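Local atomic coordinates of MdcA (Pseudomonas aeruginosa, PDB entry 5VIT), a protein that serves as the alpha subunit of malonate decarboxylase and probably acts as the acyl-carrier-protein transferase that exchanges acetyl for malonate on the carrier protein. Residues 138-142 / 143-147; 10-13 / 14-18. One frame throughout, in Å; residues are numbered along the deposited sequence.

Interaction 1: residues 138-142 / 143-147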
loop_
_atom_site.group_PDB
_atom_site.type_symbol
_atom_site.label_atom_id
_atom_site.label_comp_id
_atom_site.label_asym_id
_atom_site.label_seq_id
_atom_site.Cartn_x
_atom_site.Cartn_y
_atom_site.Cartn_z
ATOM N N TYR A 138 -24.579 -27.419 12.823
ATOM C CA TYR A 138 -24.698 -28.868 12.583
ATOM C C TYR A 138 -24.038 -29.636 13.732
ATOM O O TYR A 138 -24.617 -30.581 14.259
ATOM C CB TYR A 138 -24.063 -29.311 11.245
ATOM C CG TYR A 138 -24.429 -28.457 10.038
ATOM C CD1 TYR A 138 -23.534 -28.286 8.984
ATOM C CD2 TYR A 138 -25.669 -27.838 9.944
ATOM C CE1 TYR A 138 -23.862 -27.520 7.871
ATOM C CE2 TYR A 138 -26.003 -27.061 8.855
ATOM C CZ TYR A 138 -25.103 -26.900 7.819
ATOM O OH TYR A 138 -25.454 -26.117 6.736
ATOM N N ALA A 139 -22.840 -29.203 14.133
ATOM C CA ALA A 139 -22.114 -29.858 15.214
ATOM C C ALA A 139 -22.964 -30.059 16.489
ATOM O O ALA A 139 -22.965 -31.162 17.044
ATOM C CB ALA A 139 -20.841 -29.075 15.542
ATOM N N ARG A 140 -23.695 -29.022 16.930
ATOM C CA ARG A 140 -24.496 -29.111 18.166
ATOM C C ARG A 140 -25.568 -30.203 18.076
ATOM O O ARG A 140 -26.023 -30.740 19.100
ATOM C CB ARG A 140 -25.227 -27.804 18.505
ATOM C CG ARG A 140 -24.530 -26.466 18.308
ATOM C CD ARG A 140 -24.000 -25.813 19.568
ATOM N NE ARG A 140 -24.844 -25.807 20.770
ATOM C CZ ARG A 140 -25.450 -24.743 21.305
ATOM N NH1 ARG A 140 -25.412 -23.553 20.725
ATOM N NH2 ARG A 140 -26.110 -24.873 22.445
ATOM N N LEU A 141 -25.989 -30.514 16.855
ATOM C CA LEU A 141 -27.100 -31.435 16.656
ATOM C C LEU A 141 -26.825 -32.861 17.144
ATOM O O LEU A 141 -27.765 -33.654 17.231
ATOM C CB LEU A 141 -27.499 -31.484 15.187
ATOM C CG LEU A 141 -27.973 -30.189 14.548
ATOM C CD1 LEU A 141 -28.249 -30.405 13.064
ATOM C CD2 LEU A 141 -29.211 -29.665 15.258
ATOM N N VAL A 142 -25.567 -33.201 17.452
ATOM C CA VAL A 142 -25.287 -34.532 17.995
ATOM C C VAL A 142 -24.693 -34.438 19.396
ATOM O O VAL A 142 -24.225 -35.429 19.960
ATOM C CB VAL A 142 -24.342 -35.345 17.100
ATOM C CG1 VAL A 142 -24.933 -35.474 15.719
ATOM C CG2 VAL A 142 -22.943 -34.696 17.045
ATOM N N VAL A 143 -24.733 -33.236 19.958
ATOM C CA VAL A 143 -24.249 -33.007 21.305
ATOM C C VAL A 143 -25.351 -32.356 22.112
ATOM O O VAL A 143 -26.073 -33.000 22.880
ATOM C CB VAL A 143 -22.995 -32.081 21.322
ATOM C CG1 VAL A 143 -22.534 -31.826 22.749
ATOM C CG2 VAL A 143 -21.869 -32.674 20.481
ATOM N N ASP A 144 -25.509 -31.078 21.788
ATOM C CA ASP A 144 -26.158 -30.030 22.545
ATOM C C ASP A 144 -27.605 -29.763 22.145
ATOM O O ASP A 144 -28.435 -29.340 22.941
ATOM C CB ASP A 144 -25.342 -28.730 22.335
ATOM C CG ASP A 144 -25.117 -28.055 23.580
ATOM O OD1 ASP A 144 -25.817 -28.485 24.521
ATOM O OD2 ASP A 144 -24.272 -27.150 23.666
ATOM N N LEU A 145 -27.874 -29.960 20.868
ATOM C CA LEU A 145 -29.161 -29.629 20.298
ATOM C C LEU A 145 -29.654 -30.784 19.456
ATOM O O LEU A 145 -30.094 -30.575 18.327
ATOM C CB LEU A 145 -29.063 -28.358 19.448
ATOM C CG LEU A 145 -28.712 -27.067 20.178
ATOM C CD1 LEU A 145 -28.283 -25.979 19.194
ATOM C CD2 LEU A 145 -29.919 -26.625 20.967
ATOM N N ILE A 146 -29.535 -31.999 19.982
ATOM C CA ILE A 146 -30.155 -33.153 19.338
ATOM C C ILE A 146 -31.569 -32.743 19.019
ATOM O O ILE A 146 -32.288 -32.307 19.910
ATOM C CB ILE A 146 -30.210 -34.407 20.240
ATOM C CG1 ILE A 146 -28.967 -34.533 21.126
ATOM C CG2 ILE A 146 -30.498 -35.665 19.402
ATOM C CD1 ILE A 146 -27.837 -35.250 20.527
ATOM N N PRO A 147 -31.970 -32.841 17.749
ATOM C CA PRO A 147 -33.320 -32.347 17.480
ATOM C C PRO A 147 -34.382 -33.446 17.600
ATOM O O PRO A 147 -34.061 -34.633 17.567
ATOM C CB PRO A 147 -33.214 -31.823 16.050
ATOM C CG PRO A 147 -32.128 -32.653 15.421
ATOM C CD PRO A 147 -31.200 -33.102 16.519
#
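Arg140 meets Asp144 and Leu145 in a local contact round the turn that follows helix 134-140 and leads toward strand 149-154, and the contact shows how one carbonyl can organise the end of a helix. The O atom of Arg140 accepts Val143 N at 2.9 Å, closing a type I beta turn from Arg140 to Val143, and Leu145 N at 2.7 Å. The two donors approach from opposite faces of the carbonyl plane; the Leu145 bond is nearly straight (169° at the hydrogen). A third, weak bond comes from Asp144 N, so the chain is wound tightly about a single acceptor.

The side chain of Arg140 folds over this turn. With chi2 at -102° and chi3 also bent, its guanidinium comes over Leu145, whose CD1 sits 3.7 Å from Arg140 CZ and covers the centre of one face. The carboxylate of Asp144 stands oblique to that group, the planes 56° apart, and Asp144 OD2 lies 3.2 Å from Arg140 NH2 in a salt bridge whose two hydrogen bonds, from NE and NH2, are both weak. Further on, Leu141 O receives a CA-H...O contact from Ile146 CA at 3.2 Å, while the CD2 methyl of Leu141 lies 4.2 Å from Pro147 CD.

Arg140 NH1 has a weak hydrogen bond to His132, and Ile146 O accepts one from Arg52. Leu141 and Leu145 pack on strand 81-85 of the parallel sheet, whereas Leu141, Val142 and Pro147 rest against helix 172-180.

Interaction 2: residues 10-13 / 14-18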
loop_
_atom_site.group_PDB
_atom_site.type_symbol
_atom_site.label_atom_id
_atom_site.label_comp_id
_atom_site.label_asym_id
_atom_site.label_seq_id
_atom_site.Cartn_x
_atom_site.Cartn_y
_atom_site.Cartn_z
ATOM N N GLN A 10 -36.444 -48.803 29.932
ATOM C CA GLN A 10 -35.953 -47.563 30.532
ATOM C C GLN A 10 -34.768 -47.009 29.743
ATOM O O GLN A 10 -34.347 -45.880 29.960
ATOM C CB GLN A 10 -35.565 -47.772 32.005
ATOM C CG GLN A 10 -34.352 -48.681 32.251
ATOM C CD GLN A 10 -34.709 -50.163 32.373
ATOM O OE1 GLN A 10 -35.312 -50.759 31.473
ATOM N NE2 GLN A 10 -34.321 -50.765 33.493
ATOM N N TRP A 11 -34.247 -47.804 28.815
ATOM C CA TRP A 11 -33.177 -47.348 27.960
ATOM C C TRP A 11 -33.675 -47.058 26.548
ATOM O O TRP A 11 -32.878 -46.731 25.665
ATOM C CB TRP A 11 -32.046 -48.378 27.915
ATOM C CG TRP A 11 -31.201 -48.461 29.179
ATOM C CD1 TRP A 11 -31.065 -49.543 30.006
ATOM C CD2 TRP A 11 -30.375 -47.425 29.745
ATOM N NE1 TRP A 11 -30.203 -49.249 31.046
ATOM C CE2 TRP A 11 -29.763 -47.960 30.908
ATOM C CE3 TRP A 11 -30.073 -46.108 29.369
ATOM C CZ2 TRP A 11 -28.881 -47.216 31.707
ATOM C CZ3 TRP A 11 -29.204 -45.365 30.165
ATOM C CH2 TRP A 11 -28.614 -45.924 31.319
ATOM N N SER A 12 -34.984 -47.168 26.318
ATOM C CA SER A 12 -35.512 -46.923 24.976
ATOM C C SER A 12 -36.743 -46.017 24.962
ATOM O O SER A 12 -37.633 -46.197 24.141
ATOM C CB SER A 12 -35.820 -48.252 24.271
ATOM O OG SER A 12 -36.744 -49.047 24.994
ATOM N N ARG A 13 -36.763 -45.023 25.846
ATOM C CA ARG A 13 -37.859 -44.060 25.922
ATOM C C ARG A 13 -38.027 -43.219 24.652
ATOM O O ARG A 13 -39.155 -42.906 24.265
ATOM C CB ARG A 13 -37.666 -43.125 27.116
ATOM C CG ARG A 13 -37.481 -43.829 28.465
ATOM C CD ARG A 13 -38.631 -44.793 28.750
ATOM N NE ARG A 13 -38.543 -45.400 30.080
ATOM C CZ ARG A 13 -39.327 -46.395 30.502
ATOM N NH1 ARG A 13 -40.246 -46.907 29.690
ATOM N NH2 ARG A 13 -39.184 -46.888 31.727
ATOM N N ARG A 14 -36.922 -42.839 24.007
ATOM C CA ARG A 14 -37.011 -42.055 22.769
ATOM C C ARG A 14 -37.650 -42.865 21.663
ATOM O O ARG A 14 -38.477 -42.359 20.913
ATOM C CB ARG A 14 -35.635 -41.563 22.291
ATOM C CG ARG A 14 -35.037 -40.483 23.155
ATOM C CD ARG A 14 -33.810 -39.862 22.532
ATOM N NE ARG A 14 -32.911 -40.807 21.882
ATOM C CZ ARG A 14 -31.652 -40.501 21.564
ATOM N NH1 ARG A 14 -31.188 -39.281 21.828
ATOM N NH2 ARG A 14 -30.858 -41.390 20.983
ATOM N N ARG A 15 -37.243 -44.120 21.556
ATOM C CA ARG A 15 -37.779 -45.003 20.533
ATOM C C ARG A 15 -39.252 -45.254 20.813
ATOM O O ARG A 15 -40.045 -45.389 19.886
ATOM C CB ARG A 15 -36.998 -46.320 20.487
ATOM C CG ARG A 15 -37.601 -47.416 19.617
ATOM C CD ARG A 15 -36.629 -48.584 19.511
ATOM N NE ARG A 15 -35.256 -48.083 19.410
ATOM C CZ ARG A 15 -34.515 -48.126 18.303
ATOM N NH1 ARG A 15 -35.001 -48.674 17.196
ATOM N NH2 ARG A 15 -33.285 -47.621 18.302
ATOM N N GLN A 16 -39.617 -45.305 22.092
ATOM C CA GLN A 16 -41.014 -45.525 22.455
ATOM C C GLN A 16 -41.822 -44.264 22.119
ATOM O O GLN A 16 -42.891 -44.357 21.517
ATOM C CB GLN A 16 -41.153 -45.919 23.940
ATOM C CG GLN A 16 -40.521 -47.299 24.282
ATOM C CD GLN A 16 -40.692 -47.721 25.752
ATOM O OE1 GLN A 16 -40.401 -46.956 26.675
ATOM N NE2 GLN A 16 -41.161 -48.949 25.965
ATOM N N GLU A 17 -41.294 -43.092 22.464
ATOM C CA GLU A 17 -41.966 -41.826 22.156
ATOM C C GLU A 17 -42.171 -41.651 20.648
ATOM O O GLU A 17 -43.240 -41.222 20.210
ATOM C CB GLU A 17 -41.175 -40.646 22.737
ATOM C CG GLU A 17 -41.574 -39.283 22.208
ATOM C CD GLU A 17 -42.955 -38.839 22.675
ATOM O OE1 GLU A 17 -43.495 -39.457 23.622
ATOM O OE2 GLU A 17 -43.498 -37.866 22.093
ATOM N N LYS A 18 -41.167 -42.009 19.851
ATOM C CA LYS A 18 -41.329 -41.985 18.397
ATOM C C LYS A 18 -42.446 -42.930 17.961
ATOM O O LYS A 18 -43.264 -42.592 17.107
ATOM C CB LYS A 18 -40.034 -42.368 17.676
ATOM C CG LYS A 18 -40.088 -42.108 16.171
ATOM C CD LYS A 18 -38.901 -42.688 15.415
ATOM C CE LYS A 18 -38.986 -42.347 13.946
ATOM N NZ LYS A 18 -38.075 -43.166 13.104
#
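Ser12 and Arg13 meet Gln16 and Glu17 across the first turn of helix 13-23, a helix N-terminus with Ser12 at the N-cap position. It is a surface contact between neighbours three and four residues apart, and it illustrates how the opening carbonyls of a helix find donors one turn ahead. Ser12 O accepts Gln16 N at 3.0 Å, and Arg13 O accepts Glu17 N at 2.8 Å with an angle of 162° at the hydrogen. Within the helix the same pattern continues, Lys18 N donating a hydrogen bond to Arg14 O.

The hydroxyl of Ser12 takes no part in capping. Ser12 OG bonds instead to Pro8 O, with a weaker bond to Pro9 O, which ties the N-cap residue back to the chain that precedes it. Among the charged groups, Glu17 forms salt bridges with Arg20 and Arg21, one through each carboxylate oxygen, and Lys18 NZ pairs with Asp211. Arg14 and Arg15 form long, weak ion pairs with Asp183.

One side-chain bond crosses the turn. Arg13 and Gln16 run alongside each other and point the same way, their guanidinium and amide planes 31° apart. Gln16 reaches out because its chain is extended beyond CG (chi2 -178°), and CG itself passes 3.1 Å from Ser12 O. The guanidinium of Arg13 has Gln10 N over one face, 3.7 Å above its plane. The amide oxygen Gln16 OE1 meets the guanidinium at its edge, somewhat tilted from its plane, and Arg13 NH1, 3.0 Å away, lies in the carbonyl plane on a lone pair of that oxygen.

Interaction 2 comes first along the chain and interaction 1 well over a hundred residues later; their centres lie 19 Å apart and their nearest atoms about 4 Å, without touching. They form a pair of opposite examples: residues 10-18 start helix 13-23 about 36 Å from the chain's centre, whereas residues 138-147 lead out of helix 134-140 some 19 Å from it. Interaction 1 packs on strand 81-85 of the parallel sheet and on helix 172-180. Interaction 2 reaches the same half of the chain through Lys18 to Asp211, just before strand 212-215 of that sheet, and more weakly through Arg14 and Arg15 to Asp183, after helix 172-180. Both helix ends are thus attached round one parallel sheet.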